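Local atomic coordinates of putative uncharacterized protein PH0242 (Pyrococcus horikoshii, PDB entry 3VU1), a protein that belongs to the AglB oligosaccharyltransferase family and is represented here by its C-terminal globular domain, which carries a bound calcium ion. Residues Y248-D260 / E478-A490. Sequence-based numbering, arbitrary orientation.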
# COMPACT_ATOMS: atom_id res chain seq x y z
N TYR A 248 -2.24 6.07 6.08
CA TYR A 248 -2.26 4.63 6.35
C TYR A 248 -0.90 4.13 6.76
O TYR A 248 0.08 4.46 6.12
CB TYR A 248 -2.67 3.89 5.11
CG TYR A 248 -4.14 4.02 4.78
CD1 TYR A 248 -4.57 4.93 3.83
CD2 TYR A 248 -5.11 3.22 5.43
CE1 TYR A 248 -5.91 5.03 3.49
CE2 TYR A 248 -6.46 3.33 5.14
CZ TYR A 248 -6.85 4.22 4.15
OH TYR A 248 -8.18 4.33 3.81
N GLU A 249 -0.83 3.37 7.85
CA GLU A 249 0.41 2.67 8.20
C GLU A 249 0.47 1.41 7.35
O GLU A 249 -0.56 0.73 7.13
CB GLU A 249 0.42 2.31 9.67
CG GLU A 249 1.49 1.31 10.08
CD GLU A 249 1.35 0.90 11.55
OE1 GLU A 249 1.05 1.75 12.40
OE2 GLU A 249 1.56 -0.30 11.88
N PHE A 250 1.66 1.13 6.83
CA PHE A 250 1.85 -0.06 6.01
C PHE A 250 2.38 -1.16 6.88
O PHE A 250 3.38 -0.97 7.59
CB PHE A 250 2.79 0.22 4.87
CG PHE A 250 3.10 -0.98 4.00
CD1 PHE A 250 2.09 -1.58 3.24
CD2 PHE A 250 4.41 -1.47 3.91
CE1 PHE A 250 2.39 -2.66 2.41
CE2 PHE A 250 4.70 -2.56 3.11
CZ PHE A 250 3.70 -3.14 2.35
N ARG A 251 1.69 -2.30 6.83
CA ARG A 251 2.15 -3.52 7.48
C ARG A 251 2.20 -4.57 6.42
O ARG A 251 1.15 -5.08 5.99
CB ARG A 251 1.20 -3.92 8.57
CG ARG A 251 1.15 -2.94 9.72
CD ARG A 251 -0.08 -3.21 10.54
NE ARG A 251 -0.07 -2.46 11.78
CZ ARG A 251 -1.05 -2.49 12.67
NH1 ARG A 251 -2.12 -3.25 12.47
NH2 ARG A 251 -0.94 -1.78 13.78
N PRO A 252 3.40 -4.87 5.94
CA PRO A 252 3.54 -5.85 4.84
C PRO A 252 3.02 -7.25 5.23
O PRO A 252 2.45 -7.96 4.39
CB PRO A 252 5.05 -5.86 4.54
CG PRO A 252 5.71 -5.27 5.75
CD PRO A 252 4.70 -4.37 6.43
N PHE A 253 3.18 -7.63 6.50
CA PHE A 253 2.62 -8.91 6.99
C PHE A 253 1.58 -8.69 8.09
O PHE A 253 1.89 -8.25 9.18
CB PHE A 253 3.74 -9.85 7.46
CG PHE A 253 4.85 -9.96 6.48
CD1 PHE A 253 6.09 -9.35 6.73
CD2 PHE A 253 4.65 -10.61 5.26
CE1 PHE A 253 7.12 -9.43 5.79
CE2 PHE A 253 5.67 -10.67 4.32
CZ PHE A 253 6.90 -10.07 4.59
N ALA A 254 0.34 -8.99 7.77
CA ALA A 254 -0.73 -8.66 8.67
C ALA A 254 -1.74 -9.81 8.81
O ALA A 254 -1.82 -10.73 7.96
CB ALA A 254 -1.44 -7.41 8.19
N ILE A 255 -2.51 -9.72 9.90
CA ILE A 255 -3.57 -10.66 10.18
C ILE A 255 -4.88 -9.92 9.97
O ILE A 255 -5.12 -8.90 10.60
CB ILE A 255 -3.47 -11.20 11.62
CG1 ILE A 255 -2.25 -12.11 11.73
CG2 ILE A 255 -4.77 -11.90 12.02
CD1 ILE A 255 -1.87 -12.49 13.14
N TYR A 256 -5.72 -10.44 9.08
CA TYR A 256 -6.98 -9.79 8.81
C TYR A 256 -8.20 -10.36 9.54
O TYR A 256 -9.28 -9.79 9.42
CB TYR A 256 -7.26 -9.71 7.31
CG TYR A 256 -7.44 -11.00 6.56
CD1 TYR A 256 -8.72 -11.44 6.21
CD2 TYR A 256 -6.35 -11.77 6.17
CE1 TYR A 256 -8.89 -12.62 5.49
CE2 TYR A 256 -6.51 -12.95 5.45
CZ TYR A 256 -7.79 -13.35 5.10
OH TYR A 256 -7.97 -14.51 4.40
N LYS A 257 -8.02 -11.45 10.27
CA LYS A 257 -9.13 -12.18 10.91
C LYS A 257 -8.49 -13.16 11.85
O LYS A 257 -7.51 -13.83 11.48
CB LYS A 257 -9.94 -12.92 9.84
CG LYS A 257 -11.26 -13.55 10.27
CD LYS A 257 -11.73 -14.43 9.11
CE LYS A 257 -13.17 -14.89 9.23
NZ LYS A 257 -14.12 -14.03 8.46
N ILE A 258 -8.97 -13.19 13.09
CA ILE A 258 -8.54 -14.18 14.07
C ILE A 258 -9.78 -15.00 14.49
O ILE A 258 -10.88 -14.43 14.71
CB ILE A 258 -8.00 -13.52 15.33
CG1 ILE A 258 -6.84 -12.59 15.00
CG2 ILE A 258 -7.61 -14.58 16.37
CD1 ILE A 258 -6.12 -12.06 16.24
N GLU A 259 -9.62 -16.33 14.60
CA GLU A 259 -10.69 -17.16 15.19
C GLU A 259 -10.23 -17.85 16.47
O GLU A 259 -9.12 -18.35 16.55
CB GLU A 259 -11.24 -18.18 14.21
CG GLU A 259 -12.23 -17.62 13.21
CD GLU A 259 -12.46 -18.55 12.02
OE1 GLU A 259 -13.57 -18.52 11.46
OE2 GLU A 259 -11.56 -19.34 11.65
N ASP A 260 -11.06 -17.82 17.50
CA ASP A 260 -10.76 -18.51 18.77
C ASP A 260 -11.53 -19.83 18.73
O ASP A 260 -12.71 -19.85 18.31
CB ASP A 260 -11.25 -17.65 19.94
CG ASP A 260 -10.56 -17.96 21.26
OD1 ASP A 260 -9.62 -18.79 21.27
OD2 ASP A 260 -10.96 -17.35 22.29
N GLU A 478 17.11 -9.29 11.09
CA GLU A 478 15.86 -9.91 11.56
C GLU A 478 15.02 -8.74 12.01
O GLU A 478 15.38 -8.02 12.94
CB GLU A 478 16.03 -10.85 12.74
CG GLU A 478 16.19 -12.32 12.36
CD GLU A 478 14.90 -13.04 11.98
OE1 GLU A 478 14.80 -13.51 10.82
OE2 GLU A 478 13.99 -13.19 12.84
N LYS A 479 13.92 -8.54 11.31
CA LYS A 479 13.09 -7.37 11.52
C LYS A 479 11.77 -7.84 12.11
O LYS A 479 11.29 -8.94 11.76
CB LYS A 479 12.88 -6.66 10.17
CG LYS A 479 12.35 -5.24 10.25
CD LYS A 479 12.06 -4.70 8.86
CE LYS A 479 11.58 -3.26 8.97
NZ LYS A 479 11.22 -2.68 7.64
N GLU A 480 11.21 -7.03 13.01
CA GLU A 480 9.88 -7.27 13.57
C GLU A 480 8.79 -6.54 12.80
O GLU A 480 8.91 -5.37 12.53
CB GLU A 480 9.82 -6.80 15.00
CG GLU A 480 10.72 -7.57 15.94
CD GLU A 480 11.00 -6.76 17.19
OE1 GLU A 480 11.38 -5.57 17.04
OE2 GLU A 480 10.84 -7.29 18.32
N TYR A 481 7.72 -7.24 12.46
CA TYR A 481 6.60 -6.66 11.77
C TYR A 481 5.37 -6.76 12.64
O TYR A 481 5.16 -7.78 13.31
CB TYR A 481 6.36 -7.45 10.50
CG TYR A 481 7.52 -7.33 9.50
CD1 TYR A 481 8.52 -8.31 9.42
CD2 TYR A 481 7.59 -6.23 8.64
CE1 TYR A 481 9.55 -8.20 8.49
CE2 TYR A 481 8.62 -6.10 7.73
CZ TYR A 481 9.59 -7.08 7.65
OH TYR A 481 10.59 -6.91 6.73
N THR A 482 4.57 -5.70 12.67
CA THR A 482 3.32 -5.71 13.42
C THR A 482 2.23 -6.27 12.55
O THR A 482 1.93 -5.69 11.48
CB THR A 482 2.93 -4.32 13.90
OG1 THR A 482 3.77 -3.96 15.00
CG2 THR A 482 1.48 -4.29 14.37
N MET A 483 1.63 -7.39 12.98
CA MET A 483 0.59 -8.00 12.16
C MET A 483 -0.79 -7.51 12.53
O MET A 483 -1.64 -7.34 11.67
CB MET A 483 0.65 -9.53 12.21
CG MET A 483 2.03 -10.15 12.03
SD MET A 483 1.93 -11.96 11.81
CE MET A 483 1.28 -12.05 10.14
N ILE A 484 -1.02 -7.31 13.82
CA ILE A 484 -2.32 -6.89 14.38
C ILE A 484 -2.11 -6.63 15.86
O ILE A 484 -1.21 -7.21 16.48
CB ILE A 484 -3.45 -7.94 14.17
CG1 ILE A 484 -4.85 -7.32 14.42
CG2 ILE A 484 -3.17 -9.18 15.04
CD1 ILE A 484 -6.05 -8.11 13.91
N GLU A 485 -2.90 -5.71 16.40
CA GLU A 485 -3.02 -5.47 17.85
C GLU A 485 -4.43 -5.82 18.33
O GLU A 485 -5.43 -5.35 17.78
CB GLU A 485 -2.70 -4.04 18.19
CG GLU A 485 -1.28 -3.67 17.82
CD GLU A 485 -0.85 -2.33 18.39
OE1 GLU A 485 -1.63 -1.35 18.27
OE2 GLU A 485 0.28 -2.26 18.95
N VAL A 486 -4.50 -6.68 19.34
CA VAL A 486 -5.77 -7.14 19.89
C VAL A 486 -5.82 -6.71 21.36
O VAL A 486 -4.89 -7.02 22.14
CB VAL A 486 -5.92 -8.68 19.77
CG1 VAL A 486 -7.23 -9.15 20.38
CG2 VAL A 486 -5.86 -9.10 18.32
N SER A 487 -6.88 -5.97 21.71
CA SER A 487 -7.12 -5.60 23.11
C SER A 487 -7.42 -6.83 23.93
O SER A 487 -8.11 -7.76 23.44
CB SER A 487 -8.32 -4.69 23.22
OG SER A 487 -8.05 -3.45 22.63
N ALA A 488 -6.91 -6.85 25.16
CA ALA A 488 -7.35 -7.87 26.11
C ALA A 488 -8.77 -7.58 26.63
O ALA A 488 -9.26 -6.46 26.61
CB ALA A 488 -6.35 -7.99 27.25
N SER A 489 -9.48 -8.62 27.04
CA SER A 489 -10.79 -8.42 27.65
C SER A 489 -10.59 -8.27 29.16
O SER A 489 -9.56 -8.71 29.69
CB SER A 489 -11.68 -9.61 27.34
OG SER A 489 -11.15 -10.79 27.93
N ALA A 490 -11.57 -7.64 29.84
CA ALA A 490 -11.65 -7.68 31.32
C ALA A 490 -11.60 -9.13 31.83
O ALA A 490 -12.21 -10.01 31.20
CB ALA A 490 -12.94 -7.02 31.77
O HOH W 1 -2.92 -5.12 10.69
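Arg-251 reaches along the backbone of Thr-482 and Met-483. With CG beside its own backbone N (chi1 -66°) and the chain extended from there to NE, CB, CG and CD pass Thr-482 O in turn, Arg-251 CD nearest at 3.3 Å from Thr-482 O. The Thr-482 CG2 methyl lies over one guanidinium face, offset toward its rim, 3.5 Å from each of Arg-251 NE, CZ and NH2. Arg-251 NE forms a salt bridge with Glu-249 OE2 (2.7 Å), approaching it from above the carboxylate plane. NH1 donates in the guanidinium plane to a water that donates to Met-483 O, while Arg-251 NH2 stays 4.6 Å from Glu-485 OE1, beyond a salt bridge. Ile-255 N donates to Met-483 O at 3.1 Å (168°), from above the carbonyl plane, so two donors grip that oxygen.

On one side of this polar centre, the edge of Phe-253 meets the face of Tyr-481 in a T-shaped stack, planes at 88° and Phe-253 CD1 3.7 Å from Tyr-481 CG. On the other, Ile-255 CG1 packs on Met-483 CE (3.9 Å), Ile-255 CB on Ile-484 CG2, and Ile-258 CD1 on Val-486 CG2 (3.6 Å).

Strands 253-262 and 464-487 belong to different antiparallel sheets and run roughly parallel here. Helix 228-235 packs against Ala-254, while strand 336-356 flanks Thr-482 and Ile-484, its Arg-338 forming a salt bridge with Glu-485.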